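1,3-alpha-isomaltosidase (Kribbella flavida DSM 17836, PDB 5X3I) hydrolyses the alpha-1,3-glucosidic linkages of cyclobis-(1-6)-alpha-nigerosyl, a cyclic tetrasaccharide derived from starch, to give isomaltose inside the cell. Local coordinates at residues 321-329 with 623-634. The protein carries 1 engineered substitution. Residues are numbered along the deposited sequence; the frame is centred on the assembly and turned at random.
Sequences HRDLAIPVG and VPLFRRFATLRE
Leu324 to Pro327, the turn that follows helix 311-323, runs along one side of helix 622-650, the CA atoms of Ile326 and Arg627 coming to 5.1 Å. Ala325 turns the chain there with a positive phi of 56°, and two bonds back into the last helical turn, Ala325 N to Arg322 O and Ile326 N to His321 O, make a Schellman motif. The carbonyl of Leu324 points at helix 622-650 and accepts a hydrogen bond from Arg627 NH1 at 2.7 Å, nearly straight (160°) and close to the guanidinium plane. The extended first part of the Arg627 chain brings CG and CD along the Ala325 carbonyl, CD 3.2 Å from Ala325 O; a bend at chi3 (51°) then turns the guanidinium toward Leu324 O. Ala325 O takes a water that also donates to Thr631 OG1, and the Thr631 hydroxyl in turn bonds back to Arg627 O within its own helix. Ile326 turns its two branches to different neighbours: CG2 meets the edge of the Phe626 ring, 3.8 Å from CE2, and also touches Ala630 CB, while CG1 lies against Arg627 CB. Pro327 meets the helix with its CD on Ala630 CB, 4.0 Å away. Farther along the ring, Pro327 CB packs 3.6 Å from Glu634 CD, the glutamate chain being folded at chi2; Glu634 OE2 forms a salt bridge with Arg300 NE. Within the turn, His321 ND1 donates to Ile326 O. Pro610 touches both Ile326 and Phe626. Gly329 makes backbone hydrogen bonds with Leu301 and Lys388 as the chain enters strand 330-333. The contact thus packs an alpha-to-beta connection against helix 622-650, which comes after strand 591-593 and helix 610-617 on the outside of the family 31 TIM barrel.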
# COMPACT_ATOMS: atom_id res chain seq x y z
N HIS A 321 -9.57 13.69 24.29
CA HIS A 321 -10.60 13.78 23.25
C HIS A 321 -11.95 14.08 23.88
O HIS A 321 -12.68 14.97 23.43
CB HIS A 321 -10.69 12.48 22.44
CG HIS A 321 -10.01 12.54 21.11
ND1 HIS A 321 -10.61 13.05 19.98
CD2 HIS A 321 -8.78 12.12 20.72
CE1 HIS A 321 -9.77 12.96 18.96
NE2 HIS A 321 -8.66 12.40 19.38
N ARG A 322 -12.30 13.32 24.92
CA ARG A 322 -13.57 13.50 25.61
C ARG A 322 -13.68 14.89 26.24
O ARG A 322 -14.67 15.57 26.07
CB ARG A 322 -13.76 12.44 26.70
CG ARG A 322 -14.99 12.69 27.58
CD ARG A 322 -14.87 12.01 28.94
NE ARG A 322 -13.72 12.50 29.70
CZ ARG A 322 -13.20 11.86 30.74
NH1 ARG A 322 -13.73 10.71 31.14
NH2 ARG A 322 -12.15 12.37 31.37
N ASP A 323 -12.64 15.30 26.96
CA ASP A 323 -12.71 16.55 27.69
C ASP A 323 -12.74 17.77 26.77
O ASP A 323 -13.31 18.79 27.11
CB ASP A 323 -11.55 16.64 28.68
CG ASP A 323 -11.63 15.59 29.77
OD1 ASP A 323 -12.74 15.09 30.03
OD2 ASP A 323 -10.60 15.24 30.35
N LEU A 324 -12.16 17.64 25.57
CA LEU A 324 -12.20 18.74 24.60
C LEU A 324 -13.40 18.62 23.67
O LEU A 324 -13.55 19.40 22.75
CB LEU A 324 -10.89 18.80 23.80
CG LEU A 324 -9.61 19.07 24.59
CD1 LEU A 324 -8.36 19.07 23.70
CD2 LEU A 324 -9.72 20.38 25.33
N ALA A 325 -14.25 17.63 23.92
CA ALA A 325 -15.46 17.41 23.15
C ALA A 325 -15.17 17.26 21.64
O ALA A 325 -15.91 17.78 20.81
CB ALA A 325 -16.45 18.54 23.39
N ILE A 326 -14.07 16.58 21.32
CA ILE A 326 -13.77 16.18 19.95
C ILE A 326 -14.13 14.71 19.79
O ILE A 326 -13.43 13.84 20.30
CB ILE A 326 -12.28 16.37 19.60
CG1 ILE A 326 -11.85 17.82 19.85
CG2 ILE A 326 -12.01 15.93 18.15
CD1 ILE A 326 -10.34 18.00 19.98
N PRO A 327 -15.22 14.44 19.07
CA PRO A 327 -15.74 13.08 18.96
C PRO A 327 -14.75 12.17 18.26
O PRO A 327 -14.15 12.59 17.29
CB PRO A 327 -17.01 13.24 18.12
CG PRO A 327 -17.32 14.68 18.13
CD PRO A 327 -16.04 15.41 18.34
N VAL A 328 -14.56 10.96 18.77
CA VAL A 328 -13.70 9.99 18.11
C VAL A 328 -14.42 8.64 18.10
O VAL A 328 -15.00 8.24 19.10
CB VAL A 328 -12.32 9.89 18.80
CG1 VAL A 328 -12.49 9.70 20.31
CG2 VAL A 328 -11.52 8.77 18.20
N GLY A 329 -14.42 7.97 16.95
CA GLY A 329 -15.07 6.68 16.82
C GLY A 329 -14.18 5.45 16.92
O GLY A 329 -14.68 4.36 17.17
N VAL A 623 -7.80 23.62 17.83
CA VAL A 623 -8.77 22.77 18.53
C VAL A 623 -10.22 23.10 18.13
O VAL A 623 -10.93 22.20 17.71
CB VAL A 623 -8.59 22.86 20.06
CG1 VAL A 623 -9.80 22.28 20.77
CG2 VAL A 623 -7.30 22.15 20.47
N PRO A 624 -10.65 24.37 18.23
CA PRO A 624 -12.06 24.65 17.90
C PRO A 624 -12.43 24.31 16.47
O PRO A 624 -13.52 23.82 16.22
CB PRO A 624 -12.19 26.15 18.15
CG PRO A 624 -11.08 26.50 19.04
CD PRO A 624 -9.96 25.60 18.65
N LEU A 625 -11.54 24.58 15.52
CA LEU A 625 -11.88 24.31 14.14
C LEU A 625 -11.86 22.80 13.85
O LEU A 625 -12.73 22.30 13.15
CB LEU A 625 -10.95 25.05 13.19
CG LEU A 625 -11.13 26.57 13.15
CD1 LEU A 625 -10.29 27.18 12.02
CD2 LEU A 625 -12.58 26.94 12.99
N PHE A 626 -10.89 22.09 14.40
CA PHE A 626 -10.86 20.65 14.23
C PHE A 626 -12.14 20.05 14.82
O PHE A 626 -12.77 19.21 14.21
CB PHE A 626 -9.64 20.02 14.89
CG PHE A 626 -9.46 18.56 14.56
CD1 PHE A 626 -8.58 18.17 13.55
CD2 PHE A 626 -10.16 17.58 15.25
CE1 PHE A 626 -8.40 16.84 13.24
CE2 PHE A 626 -9.98 16.24 14.95
CZ PHE A 626 -9.10 15.86 13.93
N ARG A 627 -12.53 20.53 16.01
CA ARG A 627 -13.77 20.09 16.65
C ARG A 627 -14.96 20.29 15.73
O ARG A 627 -15.79 19.40 15.59
CB ARG A 627 -13.98 20.83 17.98
CG ARG A 627 -15.20 20.36 18.78
CD ARG A 627 -15.11 20.80 20.26
NE ARG A 627 -14.83 22.23 20.37
CZ ARG A 627 -13.97 22.78 21.22
NH1 ARG A 627 -13.30 22.05 22.09
NH2 ARG A 627 -13.80 24.09 21.20
N ARG A 628 -15.05 21.45 15.09
CA ARG A 628 -16.12 21.70 14.12
C ARG A 628 -16.13 20.66 13.01
O ARG A 628 -17.17 20.12 12.66
CB ARG A 628 -16.02 23.09 13.51
CG ARG A 628 -16.43 24.22 14.41
CD ARG A 628 -16.88 25.41 13.58
NE ARG A 628 -16.35 26.67 14.08
CZ ARG A 628 -16.36 27.81 13.38
NH1 ARG A 628 -16.87 27.83 12.16
NH2 ARG A 628 -15.85 28.91 13.91
N PHE A 629 -14.95 20.39 12.45
CA PHE A 629 -14.84 19.41 11.38
C PHE A 629 -15.28 18.04 11.85
O PHE A 629 -16.05 17.36 11.18
CB PHE A 629 -13.40 19.36 10.84
CG PHE A 629 -12.91 20.67 10.29
CD1 PHE A 629 -13.76 21.53 9.64
CD2 PHE A 629 -11.59 21.03 10.41
CE1 PHE A 629 -13.31 22.73 9.14
CE2 PHE A 629 -11.13 22.23 9.91
CZ PHE A 629 -11.99 23.07 9.27
N ALA A 630 -14.80 17.64 13.02
CA ALA A 630 -15.12 16.32 13.58
C ALA A 630 -16.61 16.19 13.91
O ALA A 630 -17.21 15.14 13.73
CB ALA A 630 -14.28 16.05 14.80
N THR A 631 -17.20 17.28 14.38
CA THR A 631 -18.60 17.28 14.76
C THR A 631 -19.50 17.22 13.53
O THR A 631 -20.49 16.51 13.50
CB THR A 631 -18.96 18.52 15.62
OG1 THR A 631 -18.11 18.55 16.77
CG2 THR A 631 -20.39 18.45 16.07
N LEU A 632 -19.12 17.98 12.51
CA LEU A 632 -19.77 17.90 11.21
C LEU A 632 -19.66 16.48 10.64
O LEU A 632 -20.64 15.92 10.15
CB LEU A 632 -19.15 18.92 10.25
CG LEU A 632 -19.90 19.16 8.93
CD1 LEU A 632 -19.68 20.58 8.43
CD2 LEU A 632 -19.44 18.17 7.88
N ARG A 633 -18.47 15.90 10.73
CA ARG A 633 -18.22 14.51 10.32
C ARG A 633 -19.23 13.54 10.94
O ARG A 633 -19.82 12.73 10.24
CB ARG A 633 -16.81 14.09 10.73
CG ARG A 633 -16.46 12.64 10.41
CD ARG A 633 -16.15 12.48 8.93
NE ARG A 633 -15.82 11.11 8.54
CZ ARG A 633 -15.50 10.76 7.30
NH1 ARG A 633 -15.45 11.70 6.35
NH2 ARG A 633 -15.23 9.49 7.01
N GLU A 634 -19.42 13.65 12.25
CA GLU A 634 -20.40 12.83 12.97
C GLU A 634 -21.77 12.90 12.30
O GLU A 634 -22.42 11.88 12.11
CB GLU A 634 -20.51 13.27 14.44
CG GLU A 634 -19.26 13.00 15.26
CD GLU A 634 -19.19 11.57 15.76
OE1 GLU A 634 -20.09 11.15 16.50
OE2 GLU A 634 -18.26 10.85 15.40
O HOH W 1 -18.27 18.56 19.96
O HOH W 2 -15.89 11.34 14.65